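Local coordinates for NAD nucleotidase (PDB 3ZTV), which degrades NAD to adenosine and nicotinamide riboside in the periplasm, acting as an NAD pyrophosphatase and as a nucleotidase on mononucleotides, with zinc ions in its metal site, at residues A[139-142]-A[143-146]; A[158-161]-A[162-166]; A[208-211]-A[212-216]; A[277-280]-A[281-285]. One frame throughout, in Å; residues are numbered along the deposited sequence.

In the fold
All four contacts are local and follow one another along the chain. Interactions 1, 2 and 3 lie in the calcineurin-like phosphoesterase region. Interactions 1 and 2, with centres about 19 Å apart, mark the ends of a strand pair: strand 143-148, outermost within this chain, neighbours strand 151-159 in one mixed sheet. Interactions 2 and 3, about 16 Å between centres, touch directly, Leu158 CD2 lying 3.9 Å from Ile212 CD1, which packs helix 206-215 against that sheet. Interaction 4 turns a hairpin in the seven-stranded sheet, its centre about 31 Å from that of interaction 2. Interaction 2 adjoins zinc ligands Asn102 and Asp226; interactions 1 and 4 lie away from the metal site, interaction 1 meeting the second subunit.

Interaction 1: residues A[139-142]-A[143-146]; sequences KWKP and YDIF
Pro142 and Tyr143 meet where a loop runs into strand 143-148, the outermost strand, within this chain, of a mixed sheet in the calcineurin-like phosphoesterase region. The tight part of the contact is apolar. Pro142 CG stands 3.9 Å from Tyr143 CD1, approaching the phenol ring at a slant. The phenol is set by its first torsion: CG sits between the backbone N and the carbonyl carbon (chi1 73°), which leaves CD1 beside the proline ring. At the edge of the ring, in its plane, lies CG1 of Ile145, two residues along the strand. Both Pro142 and Tyr143 are buried, and Met186 of helix 179-191 packs on the two of them, while Leu190 of that helix adds to the cover of Tyr143.

The loose side is polar. Lys141 is exposed, and its chain, bent at chi3 (-80°), carries the ammonium group toward Asp144 without closing on it, so the attraction is probably modest. Asp144 has a firmer partner at its other oxygen, since OD2 is hydrogen-bonded to the hydroxyl of Tyr97. The second subunit also reaches this corner: Gln192 of that subunit packs on Lys141 and Pro142 and gives a hydrogen bond from NE2 to Tyr143 O. Between the lysine and the aspartate of this chain, the long salt bridge spans 4.0 Å from Lys141 NZ to Asp144 OD1.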
loop_
_atom_site.group_PDB
_atom_site.type_symbol
_atom_site.label_atom_id
_atom_site.label_comp_id
_atom_site.label_asym_id
_atom_site.label_seq_id
_atom_site.Cartn_x
_atom_site.Cartn_y
_atom_site.Cartn_z
ATOM N N LYS A 139 -0.231 -4.311 -23.756
ATOM C CA LYS A 139 -0.687 -5.652 -24.114
ATOM C C LYS A 139 -1.957 -6.059 -23.356
ATOM O O LYS A 139 -2.568 -7.080 -23.657
ATOM C CB LYS A 139 0.422 -6.676 -23.879
ATOM C CG LYS A 139 1.647 -6.509 -24.781
ATOM C CD LYS A 139 1.291 -6.617 -26.259
ATOM C CE LYS A 139 2.539 -6.550 -27.140
ATOM N NZ LYS A 139 2.183 -6.540 -28.583
ATOM N N TRP A 140 -2.346 -5.260 -22.365
ATOM C CA TRP A 140 -3.596 -5.470 -21.643
ATOM C C TRP A 140 -4.087 -4.152 -21.085
ATOM O O TRP A 140 -3.358 -3.149 -21.111
ATOM C CB TRP A 140 -3.425 -6.491 -20.529
ATOM C CG TRP A 140 -2.419 -6.143 -19.465
ATOM C CD1 TRP A 140 -2.594 -5.308 -18.374
ATOM C CD2 TRP A 140 -1.088 -6.661 -19.361
ATOM N NE1 TRP A 140 -1.448 -5.291 -17.605
ATOM C CE2 TRP A 140 -0.504 -6.096 -18.202
ATOM C CE3 TRP A 140 -0.321 -7.540 -20.146
ATOM C CZ2 TRP A 140 0.789 -6.417 -17.799
ATOM C CZ3 TRP A 140 0.962 -7.837 -19.744
ATOM C CH2 TRP A 140 1.511 -7.276 -18.594
ATOM N N LYS A 141 -5.321 -4.153 -20.585
ATOM C CA LYS A 141 -5.960 -2.969 -20.004
ATOM C C LYS A 141 -6.335 -3.245 -18.553
ATOM O O LYS A 141 -6.475 -4.406 -18.164
ATOM C CB LYS A 141 -7.202 -2.589 -20.810
ATOM C CG LYS A 141 -6.875 -2.129 -22.217
ATOM C CD LYS A 141 -8.094 -1.614 -22.956
ATOM C CE LYS A 141 -8.930 -2.761 -23.494
ATOM N NZ LYS A 141 -10.131 -2.285 -24.248
ATOM N N PRO A 142 -6.503 -2.190 -17.740
ATOM C CA PRO A 142 -6.893 -2.428 -16.341
ATOM C C PRO A 142 -8.351 -2.877 -16.168
ATOM O O PRO A 142 -8.655 -3.606 -15.220
ATOM C CB PRO A 142 -6.659 -1.061 -15.674
ATOM C CG PRO A 142 -6.786 -0.073 -16.809
ATOM C CD PRO A 142 -6.164 -0.773 -17.991
ATOM N N TYR A 143 -9.237 -2.455 -17.061
ATOM C CA TYR A 143 -10.658 -2.796 -16.954
ATOM C C TYR A 143 -11.301 -2.700 -18.327
ATOM O O TYR A 143 -10.687 -2.216 -19.282
ATOM C CB TYR A 143 -11.394 -1.871 -15.967
ATOM C CG TYR A 143 -11.617 -0.464 -16.495
ATOM C CD1 TYR A 143 -10.589 0.489 -16.477
ATOM C CD2 TYR A 143 -12.841 -0.083 -17.038
ATOM C CE1 TYR A 143 -10.787 1.776 -16.961
ATOM C CE2 TYR A 143 -13.040 1.204 -17.540
ATOM C CZ TYR A 143 -12.008 2.128 -17.491
ATOM O OH TYR A 143 -12.188 3.411 -17.979
ATOM N N ASP A 144 -12.536 -3.183 -18.424
ATOM C CA ASP A 144 -13.369 -2.957 -19.600
ATOM C C ASP A 144 -14.807 -2.707 -19.137
ATOM O O ASP A 144 -15.196 -3.105 -18.033
ATOM C CB ASP A 144 -13.299 -4.131 -20.594
ATOM C CG ASP A 144 -13.842 -3.764 -21.970
ATOM O OD1 ASP A 144 -13.643 -2.610 -22.398
ATOM O OD2 ASP A 144 -14.467 -4.622 -22.633
ATOM N N ILE A 145 -15.582 -2.009 -19.965
ATOM C CA ILE A 145 -17.001 -1.790 -19.703
ATOM C C ILE A 145 -17.813 -2.373 -20.844
ATOM O O ILE A 145 -17.541 -2.085 -22.010
ATOM C CB ILE A 145 -17.328 -0.284 -19.593
ATOM C CG1 ILE A 145 -16.670 0.318 -18.349
ATOM C CG2 ILE A 145 -18.838 -0.063 -19.551
ATOM C CD1 ILE A 145 -16.605 1.852 -18.365
ATOM N N PHE A 146 -18.788 -3.212 -20.521
ATOM C CA PHE A 146 -19.685 -3.726 -21.548
ATOM C C PHE A 146 -21.125 -3.375 -21.195
ATOM O O PHE A 146 -21.424 -3.020 -20.055
ATOM C CB PHE A 146 -19.491 -5.234 -21.768
ATOM C CG PHE A 146 -19.731 -6.070 -20.543
ATOM C CD1 PHE A 146 -18.711 -6.321 -19.643
ATOM C CD2 PHE A 146 -20.980 -6.623 -20.300
ATOM C CE1 PHE A 146 -18.932 -7.093 -18.512
ATOM C CE2 PHE A 146 -21.203 -7.400 -19.179
ATOM C CZ PHE A 146 -20.179 -7.632 -18.287
#

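Interaction 2: residues A[158-161]-A[162-166]; sequences LDTV and NKTVN
Thr164 turns its hydroxyl back onto the carbonyl of Thr160, with OG1 donating to Thr160 O at 2.8 Å. The torsion explains the reach: OG1 lies anti to its own carbonyl carbon and beside the backbone N (chi1 -56°), on the side facing the loop before the helix. The donor stands 35° from the carbonyl plane. The methyl CG2 of Thr160 also comes to 3.5 Å from Thr164 OG1, so the hydroxyl is approached by both a polar and an apolar group of one residue.

Thr160 holds its own OG1 anti to the backbone N (chi1 -172°), where it meets a water at 2.7 Å; that water accepts from Lys163 N at 2.9 Å and thus bridges the loop to the first turn of the helix. The segment is the strand-to-helix junction between strand 151-159 and helix 162-167, beside the zinc site. Asn102, a zinc ligand, touches Thr164 and Lys163, and the ammonium of Lys163 forms a salt bridge with Asp226, another zinc ligand.

The backbone starts the helix with Val165 N bonding to Val161 O at 2.9 Å, almost straight at 177°. The side chains of the same two valines barely meet, Val161 CG1 lying 4.5 Å from Val165 CG2.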
loop_
_atom_site.group_PDB
_atom_site.type_symbol
_atom_site.label_atom_id
_atom_site.label_comp_id
_atom_site.label_asym_id
_atom_site.label_seq_id
_atom_site.Cartn_x
_atom_site.Cartn_y
_atom_site.Cartn_z
ATOM N N LEU A 158 -7.163 -8.360 -11.862
ATOM C CA LEU A 158 -6.273 -8.226 -10.706
ATOM C C LEU A 158 -5.386 -9.458 -10.547
ATOM O O LEU A 158 -5.859 -10.586 -10.730
ATOM C CB LEU A 158 -7.097 -8.019 -9.421
ATOM C CG LEU A 158 -6.430 -7.295 -8.242
ATOM C CD1 LEU A 158 -6.273 -5.805 -8.520
ATOM C CD2 LEU A 158 -7.250 -7.501 -6.962
ATOM N N ASP A 159 -4.129 -9.246 -10.157
ATOM C CA ASP A 159 -3.186 -10.346 -9.928
ATOM C C ASP A 159 -2.691 -10.373 -8.495
ATOM O O ASP A 159 -2.721 -9.362 -7.784
ATOM C CB ASP A 159 -1.977 -10.185 -10.857
ATOM C CG ASP A 159 -1.313 -11.515 -11.248
ATOM O OD1 ASP A 159 -1.578 -12.585 -10.649
ATOM O OD2 ASP A 159 -0.479 -11.474 -12.195
ATOM N N THR A 160 -2.262 -11.547 -8.060
ATOM C CA THR A 160 -1.543 -11.680 -6.809
ATOM C C THR A 160 -0.168 -11.004 -6.928
ATOM O O THR A 160 0.512 -11.126 -7.959
ATOM C CB THR A 160 -1.438 -13.157 -6.399
ATOM O OG1 THR A 160 -0.896 -13.242 -5.073
ATOM C CG2 THR A 160 -0.606 -14.000 -7.399
ATOM N N VAL A 161 0.234 -10.261 -5.900
ATOM C CA VAL A 161 1.440 -9.431 -5.967
ATOM C C VAL A 161 2.701 -10.144 -5.470
ATOM O O VAL A 161 3.584 -10.476 -6.272
ATOM C CB VAL A 161 1.248 -8.070 -5.254
ATOM C CG1 VAL A 161 2.561 -7.309 -5.211
ATOM C CG2 VAL A 161 0.173 -7.251 -5.974
ATOM N N ASN A 162 2.805 -10.367 -4.163
ATOM C CA ASN A 162 4.023 -10.938 -3.586
ATOM C C ASN A 162 4.413 -12.273 -4.227
ATOM O O ASN A 162 5.575 -12.512 -4.545
ATOM C CB ASN A 162 3.889 -11.114 -2.068
ATOM C CG ASN A 162 3.805 -9.794 -1.322
ATOM O OD1 ASN A 162 4.208 -8.748 -1.824
ATOM N ND2 ASN A 162 3.293 -9.850 -0.100
ATOM N N LYS A 163 3.436 -13.149 -4.424
ATOM C CA LYS A 163 3.705 -14.459 -5.007
ATOM C C LYS A 163 4.319 -14.343 -6.412
ATOM O O LYS A 163 5.237 -15.092 -6.772
ATOM C CB LYS A 163 2.422 -15.297 -5.041
ATOM C CG LYS A 163 2.624 -16.688 -5.618
ATOM C CD LYS A 163 1.344 -17.506 -5.564
ATOM C CE LYS A 163 0.963 -17.882 -4.136
ATOM N NZ LYS A 163 -0.143 -18.892 -4.125
ATOM N N THR A 164 3.821 -13.401 -7.208
ATOM C CA THR A 164 4.330 -13.195 -8.561
ATOM C C THR A 164 5.733 -12.595 -8.533
ATOM O O THR A 164 6.653 -13.098 -9.190
ATOM C CB THR A 164 3.380 -12.311 -9.401
ATOM O OG1 THR A 164 2.076 -12.900 -9.405
ATOM C CG2 THR A 164 3.876 -12.191 -10.845
ATOM N N VAL A 165 5.900 -11.526 -7.765
ATOM C CA VAL A 165 7.184 -10.840 -7.675
ATOM C C VAL A 165 8.270 -11.764 -7.122
ATOM O O VAL A 165 9.394 -11.795 -7.641
ATOM C CB VAL A 165 7.059 -9.562 -6.812
ATOM C CG1 VAL A 165 8.437 -8.978 -6.470
ATOM C CG2 VAL A 165 6.206 -8.537 -7.528
ATOM N N ASN A 166 7.928 -12.528 -6.093
ATOM C CA ASN A 166 8.907 -13.348 -5.383
ATOM C C ASN A 166 9.145 -14.703 -6.043
ATOM O O ASN A 166 10.291 -15.143 -6.181
ATOM C CB ASN A 166 8.482 -13.553 -3.920
ATOM C CG ASN A 166 8.520 -12.263 -3.107
ATOM O OD1 ASN A 166 9.282 -11.342 -3.411
ATOM N ND2 ASN A 166 7.692 -12.193 -2.068
HETATM O O HOH W 1 0.903 -12.762 -3.110
#

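Interaction 3: residues A[208-211]-A[212-216]; sequences KNIE and IAQKV
Glu211 swings its CG anti to the backbone N (chi1 -169°) and Lys215 carries its CG anti to the carbonyl carbon (chi1 -67°); with both chains extended beyond CG, these torsions bring the two ends together one turn apart. The pair belongs to helix 206-215 of a beta-alpha-beta unit, between strands 198-203 and 221-224. Lys215 NZ gives Glu211 OE2 a bond of 2.8 Å at the anti lone pair, while the methylenes of the two chains touch as they cross at a slant, Glu211 CG 3.6 Å from Lys215 CD. Lys208, one turn earlier, folds its chain over so that NZ reaches Glu211 OE1 at 3.0 Å from the syn side, 31° out of the carboxylate plane. The carboxylate thus sits between two ammonium groups in a salt-bridge network, which would probably favour its charged form.

The buried side differs. Asn209 lies alongside Ile212, pointing the same way, with its amide taken up by Ser202 and Thr224 of the flanking strands, and Ile222 packs on Asn209, Ile212 and Ala213. At the helix end Ile212 O accepts from two donors, Lys215 N at 3.2 Å and Val216 N at 2.9 Å, as Val216 leaves helical geometry.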
loop_
_atom_site.group_PDB
_atom_site.type_symbol
_atom_site.label_atom_id
_atom_site.label_comp_id
_atom_site.label_asym_id
_atom_site.label_seq_id
_atom_site.Cartn_x
_atom_site.Cartn_y
_atom_site.Cartn_z
ATOM N N LYS A 208 -7.252 -13.575 -0.198
ATOM C CA LYS A 208 -7.200 -12.141 -0.460
ATOM C C LYS A 208 -8.520 -11.642 -1.048
ATOM O O LYS A 208 -8.978 -10.556 -0.702
ATOM C CB LYS A 208 -6.015 -11.798 -1.373
ATOM C CG LYS A 208 -5.933 -10.325 -1.758
ATOM C CD LYS A 208 -5.670 -9.395 -0.571
ATOM C CE LYS A 208 -4.346 -9.688 0.091
ATOM N NZ LYS A 208 -4.031 -8.662 1.130
ATOM N N ASN A 209 -9.152 -12.432 -1.909
ATOM C CA ASN A 209 -10.443 -12.044 -2.480
ATOM C C ASN A 209 -11.567 -11.976 -1.428
ATOM O O ASN A 209 -12.457 -11.119 -1.520
ATOM C CB ASN A 209 -10.845 -12.957 -3.645
ATOM C CG ASN A 209 -10.016 -12.713 -4.888
ATOM O OD1 ASN A 209 -9.326 -11.687 -4.996
ATOM N ND2 ASN A 209 -10.107 -13.632 -5.845
ATOM N N ILE A 210 -11.533 -12.877 -0.446
ATOM C CA ILE A 210 -12.463 -12.820 0.685
ATOM C C ILE A 210 -12.214 -11.552 1.514
ATOM O O ILE A 210 -13.164 -10.894 1.963
ATOM C CB ILE A 210 -12.349 -14.111 1.527
ATOM C CG1 ILE A 210 -12.945 -15.276 0.736
ATOM C CG2 ILE A 210 -13.061 -13.950 2.868
ATOM C CD1 ILE A 210 -12.591 -16.657 1.281
ATOM N N GLU A 211 -10.950 -11.198 1.717
ATOM C CA GLU A 211 -10.623 -9.943 2.379
ATOM C C GLU A 211 -11.157 -8.734 1.598
ATOM O O GLU A 211 -11.738 -7.808 2.183
ATOM C CB GLU A 211 -9.108 -9.827 2.584
ATOM C CG GLU A 211 -8.674 -8.691 3.492
ATOM C CD GLU A 211 -7.165 -8.583 3.632
ATOM O OE1 GLU A 211 -6.434 -9.234 2.855
ATOM O OE2 GLU A 211 -6.708 -7.833 4.521
ATOM N N ILE A 212 -10.960 -8.724 0.282
ATOM C CA ILE A 212 -11.478 -7.650 -0.548
ATOM C C ILE A 212 -13.001 -7.525 -0.407
ATOM O O ILE A 212 -13.538 -6.411 -0.251
ATOM C CB ILE A 212 -11.060 -7.844 -2.029
ATOM C CG1 ILE A 212 -9.548 -7.644 -2.189
ATOM C CG2 ILE A 212 -11.827 -6.910 -2.944
ATOM C CD1 ILE A 212 -8.999 -8.029 -3.569
ATOM N N ALA A 213 -13.694 -8.664 -0.440
ATOM C CA ALA A 213 -15.152 -8.662 -0.313
ATOM C C ALA A 213 -15.608 -7.966 0.968
ATOM O O ALA A 213 -16.621 -7.269 0.976
ATOM C CB ALA A 213 -15.694 -10.077 -0.364
ATOM N N GLN A 214 -14.839 -8.130 2.043
ATOM C CA GLN A 214 -15.237 -7.600 3.350
ATOM C C GLN A 214 -14.712 -6.200 3.636
ATOM O O GLN A 214 -15.221 -5.521 4.535
ATOM C CB GLN A 214 -14.800 -8.555 4.454
ATOM C CG GLN A 214 -15.505 -9.898 4.389
ATOM C CD GLN A 214 -14.960 -10.879 5.397
ATOM O OE1 GLN A 214 -13.928 -11.507 5.166
ATOM N NE2 GLN A 214 -15.645 -11.016 6.525
ATOM N N LYS A 215 -13.716 -5.761 2.872
ATOM C CA LYS A 215 -13.032 -4.496 3.151
ATOM C C LYS A 215 -13.199 -3.431 2.081
ATOM O O LYS A 215 -12.855 -2.273 2.302
ATOM C CB LYS A 215 -11.540 -4.732 3.396
ATOM C CG LYS A 215 -11.241 -5.504 4.664
ATOM C CD LYS A 215 -9.751 -5.580 4.955
ATOM C CE LYS A 215 -9.495 -6.268 6.290
ATOM N NZ LYS A 215 -8.039 -6.426 6.570
ATOM N N VAL A 216 -13.710 -3.812 0.916
ATOM C CA VAL A 216 -13.782 -2.919 -0.232
ATOM C C VAL A 216 -15.235 -2.783 -0.683
ATOM O O VAL A 216 -15.957 -3.779 -0.755
ATOM C CB VAL A 216 -12.908 -3.462 -1.399
ATOM C CG1 VAL A 216 -13.132 -2.678 -2.680
ATOM C CG2 VAL A 216 -11.427 -3.470 -1.010
#

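Interaction 4: residues A[277-280]-A[281-285]; sequences KFSP and EGIAS
Lys277 and Ser285 form an antiparallel hydrogen-bonded pair in this beta hairpin. Lys277 N reaches Ser285 O and Ser285 N reaches Lys277 O, each at 2.8 Å. Closer to the bend, Ser279 N bonds to Ile283 O at 2.9 Å, and Gly282 N closes the type I turn on Ser279 O, coming from well above the carbonyl plane (61° out of it). Gly282 takes positive phi (88°), consistent with a glycine at the last position of the turn.

Of the side chains, Ser279 reaches across the loop with its hydroxyl. With OG between its backbone N and carbonyl carbon (chi1 72°), it accepts from Ile283 N at 3.0 Å. A water links the same OG to Glu281 OE1, to which it donates at 2.8 Å.

Apolar contact comes from the non-hydrogen-bonded pair: Phe278 CE1 lies 3.8 Å from Ala284 CB. A polar atom, Gly282 O, sits at the edge of the Phe278 ring, in its plane.

The hairpin joins strands 270-278 and 284-295. Ala284 and Ile283 lean on Phe260 and Pro258 of strand 258-263, whereas Phe278 bonds through its backbone to Val11 of strand 11-18, the next strand in the sheet.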
loop_
_atom_site.group_PDB
_atom_site.type_symbol
_atom_site.label_atom_id
_atom_site.label_comp_id
_atom_site.label_asym_id
_atom_site.label_seq_id
_atom_site.Cartn_x
_atom_site.Cartn_y
_atom_site.Cartn_z
ATOM N N LYS A 277 -28.740 -11.678 -10.863
ATOM C CA LYS A 277 -29.651 -10.584 -11.170
ATOM C C LYS A 277 -29.195 -9.341 -10.411
ATOM O O LYS A 277 -28.878 -9.406 -9.225
ATOM C CB LYS A 277 -31.094 -10.935 -10.809
ATOM C CG LYS A 277 -32.068 -9.792 -11.106
ATOM C CD LYS A 277 -33.521 -10.184 -10.893
ATOM C CE LYS A 277 -34.437 -9.005 -11.207
ATOM N NZ LYS A 277 -35.879 -9.378 -11.182
ATOM N N PHE A 278 -29.142 -8.217 -11.112
ATOM C CA PHE A 278 -28.797 -6.943 -10.491
ATOM C C PHE A 278 -30.038 -6.064 -10.394
ATOM O O PHE A 278 -30.773 -5.911 -11.371
ATOM C CB PHE A 278 -27.731 -6.214 -11.311
ATOM C CG PHE A 278 -26.384 -6.898 -11.338
ATOM C CD1 PHE A 278 -25.444 -6.650 -10.348
ATOM C CD2 PHE A 278 -26.045 -7.753 -12.373
ATOM C CE1 PHE A 278 -24.201 -7.259 -10.379
ATOM C CE2 PHE A 278 -24.800 -8.369 -12.406
ATOM C CZ PHE A 278 -23.876 -8.114 -11.402
ATOM N N SER A 279 -30.263 -5.486 -9.219
ATOM C CA SER A 279 -31.315 -4.491 -9.051
ATOM C C SER A 279 -30.930 -3.223 -9.814
ATOM O O SER A 279 -29.779 -3.074 -10.231
ATOM C CB SER A 279 -31.494 -4.169 -7.571
ATOM O OG SER A 279 -30.395 -3.402 -7.097
ATOM N N PRO A 280 -31.889 -2.298 -10.009
ATOM C CA PRO A 280 -31.523 -1.051 -10.697
ATOM C C PRO A 280 -30.350 -0.337 -10.016
ATOM O O PRO A 280 -29.518 0.278 -10.698
ATOM C CB PRO A 280 -32.801 -0.212 -10.588
ATOM C CG PRO A 280 -33.904 -1.244 -10.542
ATOM C CD PRO A 280 -33.333 -2.367 -9.711
ATOM N N GLU A 281 -30.276 -0.449 -8.693
ATOM C CA GLU A 281 -29.218 0.181 -7.908
ATOM C C GLU A 281 -27.913 -0.629 -7.915
ATOM O O GLU A 281 -26.928 -0.230 -7.292
ATOM C CB GLU A 281 -29.691 0.423 -6.469
ATOM C CG GLU A 281 -30.904 1.349 -6.338
ATOM C CD GLU A 281 -32.231 0.663 -6.649
ATOM O OE1 GLU A 281 -32.318 -0.584 -6.568
ATOM O OE2 GLU A 281 -33.200 1.384 -6.974
ATOM N N GLY A 282 -27.911 -1.770 -8.599
ATOM C CA GLY A 282 -26.688 -2.536 -8.775
ATOM C C GLY A 282 -26.401 -3.523 -7.656
ATOM O O GLY A 282 -25.244 -3.915 -7.459
ATOM N N ILE A 283 -27.436 -3.938 -6.926
ATOM C CA ILE A 283 -27.278 -4.965 -5.897
ATOM C C ILE A 283 -27.465 -6.354 -6.521
ATOM O O ILE A 283 -28.459 -6.595 -7.208
ATOM C CB ILE A 283 -28.289 -4.768 -4.758
ATOM C CG1 ILE A 283 -28.116 -3.383 -4.120
ATOM C CG2 ILE A 283 -28.161 -5.896 -3.734
ATOM C CD1 ILE A 283 -26.753 -3.154 -3.511
ATOM N N ALA A 284 -26.496 -7.251 -6.314
ATOM C CA ALA A 284 -26.526 -8.584 -6.918
ATOM C C ALA A 284 -27.289 -9.597 -6.067
ATOM O O ALA A 284 -27.163 -9.611 -4.847
ATOM C CB ALA A 284 -25.096 -9.078 -7.165
ATOM N N SER A 285 -28.044 -10.460 -6.747
ATOM C CA SER A 285 -28.671 -11.631 -6.137
ATOM C C SER A 285 -28.449 -12.829 -7.050
ATOM O O SER A 285 -28.286 -12.674 -8.264
ATOM C CB SER A 285 -30.165 -11.405 -5.924
ATOM O OG SER A 285 -30.785 -11.029 -7.130
HETATM O O HOH W 2 -31.267 -2.406 -4.715
#